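PDB 4F6E: superoxide dismutase [Mn], mitochondrial from Saccharomyces cerevisiae S288C, which converts superoxide radicals to oxygen and hydrogen peroxide, using one manganese ion in each subunit. Local coordinates for residues T33-F38 with G76-H81; A126-S131 with V148-N153. The protein carries 2 engineered substitutions. All blocks are in the same frame, centred on the assembly; numbering follows the deposited sequence.

Overall arrangement
From the N terminus, after helix 20-27 the chain runs through helix 31-52, and later along helix 74-86. Interaction 1 (33-38 with 76-81) closes this excursion, which is largely helical, and packs the two arms of the alpha-hairpin domain together beside the manganese. The chain then enters the C-terminal domain. There, interaction 2 (126-131 with 148-153) closes a shorter loop and ties the lead-in of strand 132-136 to strand 148-152 of the three-stranded antiparallel sheet. The two contacts follow in series and neither nest nor cross. The centres of interactions 1 and 2 lie about 18 Å apart. The nearest atoms of interactions 1 and 2 are about 5 Å apart, without touching.

Interaction 1: T33-F38 with G76-H81; sequences TYVNGF and GGFTNH. With MN (manganese (II) ion), chain E.
The carbonyl oxygen of Gly77, whose CA lies against the Tyr34 ring, accepts two bonds from His81. The shorter runs from His81 ND1 to Gly77 O at 2.7 Å, with an N-H...O angle of 158°. The longer is the helical bond from His81 N to the same oxygen. The contact joins the two helices of the alpha-hairpin domain of iron/manganese superoxide dismutases. Helices 31-52 and 74-86 run roughly antiparallel here, and the axes of the short segments come within 8.1 Å. The Gly77 oxygen sits near the plane of the imidazole, so the bond helps fix the rotation of the ring. That leaves His81 NE2 directed at the manganese, 2.2 Å from it. His26, Asp168, His172 and a water complete the metal site. The Gly77 carbonyl is thus a second-shell group that positions a metal ligand.

Tyr34 carries the contact from the other helix. Its CG lies beside the backbone N and anti to the carbonyl carbon (chi1 -59°), which lays the ring over helix 74-86. Gly77 CA meets one face in a CH-pi contact, 3.8 Å from the ring centroid. With no side chain at Gly77, the ring rests directly on the helix backbone. The Tyr34 and His81 rings are nearly parallel, at 24°, but slid apart, so they overlap little. The tyrosine lies beside a metal-bound histidine, consistent with the known lining of the active-site funnel in this family.

On the side away from the metal the contact is apolar. Val35 and Phe38 both approach the Phe78 ring obliquely, and Val2 also covers Val35 and Phe78. Ala61 of the second subunit packs on Phe78, and Leu52 of the same subunit on Phe38. Between the Tyr34 and His81 rings, the closest atoms are Tyr34 CE2 and His81 CE1, 3.4 Å apart.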
# COMPACT_ATOMS: atom_id res chain seq x y z
N THR A 33 -23.24 3.42 7.11
CA THR A 33 -22.02 3.62 7.89
C THR A 33 -21.03 4.53 7.16
O THR A 33 -20.43 5.43 7.77
CB THR A 33 -21.37 2.28 8.24
OG1 THR A 33 -22.24 1.56 9.12
CG2 THR A 33 -20.02 2.50 8.92
N TYR A 34 -20.90 4.35 5.85
CA TYR A 34 -20.02 5.22 5.06
C TYR A 34 -20.57 6.64 4.97
O TYR A 34 -19.81 7.60 5.03
CB TYR A 34 -19.80 4.66 3.65
CG TYR A 34 -19.18 3.29 3.66
CD1 TYR A 34 -17.99 3.05 4.34
CD2 TYR A 34 -19.80 2.22 3.03
CE1 TYR A 34 -17.43 1.78 4.37
CE2 TYR A 34 -19.24 0.95 3.06
CZ TYR A 34 -18.06 0.74 3.73
OH TYR A 34 -17.52 -0.52 3.75
N VAL A 35 -21.89 6.78 4.84
CA VAL A 35 -22.52 8.10 4.89
C VAL A 35 -22.14 8.81 6.18
O VAL A 35 -21.66 9.95 6.17
CB VAL A 35 -24.07 7.99 4.80
CG1 VAL A 35 -24.73 9.29 5.26
CG2 VAL A 35 -24.50 7.60 3.39
N ASN A 36 -22.34 8.12 7.30
CA ASN A 36 -22.06 8.71 8.61
C ASN A 36 -20.58 9.02 8.78
O ASN A 36 -20.22 10.10 9.24
CB ASN A 36 -22.52 7.80 9.73
CG ASN A 36 -24.03 7.64 9.77
OD1 ASN A 36 -24.76 8.42 9.17
ND2 ASN A 36 -24.49 6.63 10.49
N GLY A 37 -19.73 8.07 8.40
CA GLY A 37 -18.30 8.24 8.53
C GLY A 37 -17.76 9.38 7.69
O GLY A 37 -16.87 10.11 8.11
N PHE A 38 -18.31 9.55 6.49
CA PHE A 38 -17.85 10.61 5.58
C PHE A 38 -18.26 11.98 6.12
O PHE A 38 -17.43 12.87 6.18
CB PHE A 38 -18.41 10.35 4.18
CG PHE A 38 -17.90 11.28 3.11
CD1 PHE A 38 -16.56 11.59 2.99
CD2 PHE A 38 -18.78 11.78 2.16
CE1 PHE A 38 -16.10 12.43 1.97
CE2 PHE A 38 -18.33 12.61 1.13
CZ PHE A 38 -16.99 12.94 1.04
N GLY A 76 -14.94 7.07 -0.24
CA GLY A 76 -14.94 5.97 -1.19
C GLY A 76 -16.12 5.05 -1.00
O GLY A 76 -16.78 4.65 -1.97
N GLY A 77 -16.42 4.69 0.25
CA GLY A 77 -17.55 3.83 0.53
C GLY A 77 -18.86 4.46 0.10
O GLY A 77 -19.74 3.80 -0.47
N PHE A 78 -18.99 5.76 0.35
CA PHE A 78 -20.19 6.46 -0.08
C PHE A 78 -20.30 6.44 -1.60
O PHE A 78 -21.36 6.10 -2.15
CB PHE A 78 -20.19 7.90 0.43
CG PHE A 78 -21.27 8.75 -0.18
CD1 PHE A 78 -22.59 8.56 0.19
CD2 PHE A 78 -20.96 9.71 -1.13
CE1 PHE A 78 -23.60 9.33 -0.38
CE2 PHE A 78 -21.96 10.49 -1.69
CZ PHE A 78 -23.27 10.30 -1.32
N THR A 79 -19.22 6.80 -2.28
CA THR A 79 -19.24 6.96 -3.73
C THR A 79 -19.44 5.62 -4.43
O THR A 79 -20.26 5.50 -5.34
CB THR A 79 -17.93 7.60 -4.22
OG1 THR A 79 -17.80 8.91 -3.63
CG2 THR A 79 -17.92 7.75 -5.74
N ASN A 80 -18.68 4.61 -4.00
CA ASN A 80 -18.71 3.32 -4.67
C ASN A 80 -20.07 2.66 -4.58
O ASN A 80 -20.54 2.06 -5.55
CB ASN A 80 -17.66 2.35 -4.11
CG ASN A 80 -16.24 2.68 -4.55
OD1 ASN A 80 -16.01 3.30 -5.59
ND2 ASN A 80 -15.27 2.25 -3.74
N HIS A 81 -20.72 2.77 -3.42
CA HIS A 81 -22.05 2.19 -3.27
C HIS A 81 -23.10 2.95 -4.06
O HIS A 81 -24.02 2.34 -4.60
CB HIS A 81 -22.45 2.01 -1.80
CG HIS A 81 -21.67 0.94 -1.12
ND1 HIS A 81 -20.42 1.17 -0.59
CD2 HIS A 81 -21.91 -0.38 -0.97
CE1 HIS A 81 -19.95 0.04 -0.09
NE2 HIS A 81 -20.83 -0.91 -0.31
MN MN E . -20.36 -3.07 -0.13
O HOH W 1 -18.03 -2.64 -0.25

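Interaction 2: A126-S131 with V148-N153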
# COMPACT_ATOMS: atom_id res chain seq x y z
N ALA A 126 -12.21 -12.17 -9.06
CA ALA A 126 -11.64 -13.32 -8.36
C ALA A 126 -10.24 -12.99 -7.85
O ALA A 126 -9.80 -13.53 -6.83
CB ALA A 126 -11.60 -14.52 -9.27
N GLY A 127 -9.55 -12.09 -8.55
CA GLY A 127 -8.20 -11.71 -8.18
C GLY A 127 -8.06 -10.68 -7.07
O GLY A 127 -6.94 -10.38 -6.65
N VAL A 128 -9.17 -10.14 -6.59
CA VAL A 128 -9.14 -9.26 -5.43
C VAL A 128 -8.84 -10.11 -4.19
O VAL A 128 -9.65 -10.94 -3.78
CB VAL A 128 -10.44 -8.46 -5.26
CG1 VAL A 128 -10.38 -7.60 -4.00
CG2 VAL A 128 -10.67 -7.57 -6.50
N GLN A 129 -7.66 -9.89 -3.61
CA GLN A 129 -7.18 -10.69 -2.49
C GLN A 129 -7.35 -9.92 -1.19
O GLN A 129 -6.39 -9.40 -0.61
CB GLN A 129 -5.73 -11.11 -2.73
CG GLN A 129 -5.57 -12.13 -3.85
CD GLN A 129 -4.13 -12.47 -4.19
OE1 GLN A 129 -3.21 -11.65 -4.02
NE2 GLN A 129 -3.92 -13.68 -4.68
N GLY A 130 -8.60 -9.87 -0.73
CA GLY A 130 -9.02 -9.03 0.38
C GLY A 130 -10.37 -8.44 -0.00
O GLY A 130 -11.09 -9.03 -0.82
N SER A 131 -10.71 -7.30 0.58
CA SER A 131 -11.94 -6.58 0.22
C SER A 131 -11.61 -5.64 -0.92
O SER A 131 -10.52 -5.09 -0.97
CB SER A 131 -12.42 -5.71 1.38
OG SER A 131 -12.70 -6.47 2.55
N VAL A 148 -10.59 -2.82 -17.47
CA VAL A 148 -11.12 -3.31 -16.20
C VAL A 148 -10.05 -3.15 -15.15
O VAL A 148 -8.91 -3.60 -15.33
CB VAL A 148 -11.56 -4.77 -16.27
CG1 VAL A 148 -12.23 -5.16 -14.95
CG2 VAL A 148 -12.51 -4.98 -17.45
N VAL A 149 -10.40 -2.49 -14.05
CA VAL A 149 -9.42 -2.24 -13.01
C VAL A 149 -9.90 -2.77 -11.67
O VAL A 149 -11.10 -2.88 -11.42
CB VAL A 149 -9.11 -0.75 -12.89
CG1 VAL A 149 -8.56 -0.21 -14.22
CG2 VAL A 149 -10.33 0.00 -12.47
N GLN A 150 -8.95 -3.12 -10.81
CA GLN A 150 -9.28 -3.55 -9.46
C GLN A 150 -8.94 -2.46 -8.47
O GLN A 150 -7.93 -1.77 -8.62
CB GLN A 150 -8.43 -4.78 -9.08
CG GLN A 150 -8.75 -6.03 -9.85
CD GLN A 150 -7.57 -6.98 -9.90
OE1 GLN A 150 -6.45 -6.57 -10.17
NE2 GLN A 150 -7.83 -8.26 -9.65
N THR A 151 -9.77 -2.31 -7.45
CA THR A 151 -9.37 -1.49 -6.29
C THR A 151 -9.52 -2.29 -5.01
O THR A 151 -10.28 -3.27 -4.95
CB THR A 151 -10.13 -0.16 -6.16
OG1 THR A 151 -11.49 -0.39 -5.78
CG2 THR A 151 -10.09 0.64 -7.46
N TYR A 152 -8.79 -1.87 -3.98
CA TYR A 152 -8.91 -2.48 -2.67
C TYR A 152 -9.68 -1.63 -1.68
O TYR A 152 -9.70 -0.39 -1.78
CB TYR A 152 -7.53 -2.86 -2.11
CG TYR A 152 -7.05 -4.16 -2.69
CD1 TYR A 152 -7.10 -5.33 -1.95
CD2 TYR A 152 -6.59 -4.22 -4.00
CE1 TYR A 152 -6.67 -6.54 -2.50
CE2 TYR A 152 -6.17 -5.43 -4.55
CZ TYR A 152 -6.22 -6.58 -3.80
OH TYR A 152 -5.80 -7.76 -4.35
N ASN A 153 -10.36 -2.29 -0.75
CA ASN A 153 -11.10 -1.62 0.32
C ASN A 153 -12.14 -0.68 -0.25
O ASN A 153 -12.98 -1.13 -1.02
CB ASN A 153 -10.11 -0.96 1.27
CG ASN A 153 -9.12 -1.98 1.80
OD1 ASN A 153 -9.52 -3.08 2.17
ND2 ASN A 153 -7.83 -1.66 1.75
O HOH W 2 -9.13 -5.69 2.38
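Gln150 reaches from strand 148-152 to the loop before strand 132-136. Just before it, Val149 is joined to Phe135 of that strand by backbone hydrogen bonding. The extended Gln150 side chain passes Val128 in the opposite direction, CG against Val128 CG2. The amide end rests beside Gly127, and Gln150 NE2 is bonded to the backbone oxygen of the dimethyl-lysine at position 124. Thr151 turns the other way. Its backbone is hydrogen-bonded to Trp133, and its OG1 to Asp155 O.

Tyr152 makes the largest part of the contact. A chi1 of -81° sets the ring on the side of the backbone N, and it runs alongside the loop. Val128 CG1 covers one face near the rim, 4.1 Å from Tyr152 CE1. Gln129 O meets the ring edge in plane. At the far end, Gln129 N donates to Tyr152 OH over 2.9 Å in a nearly straight bond of 170°. Gln129 OE1 and NE2 are hydrogen-bonded to Gln69 and Asn70 of the third subunit, respectively.

Asn153 N donates to Ser131 O at 2.8 Å. A water joins Asn153 OD1, 2.6 Å away, to Ser131 N. Ser131 OG pairs with Ser131 OG of the third subunit. The Asn153-Ser131 bond keeps the antiparallel register just past the strand end. Its donor stands above the carbonyl plane, unlike a regular sheet bond. This is the sheet edge of the family's C-terminal alpha/beta domain.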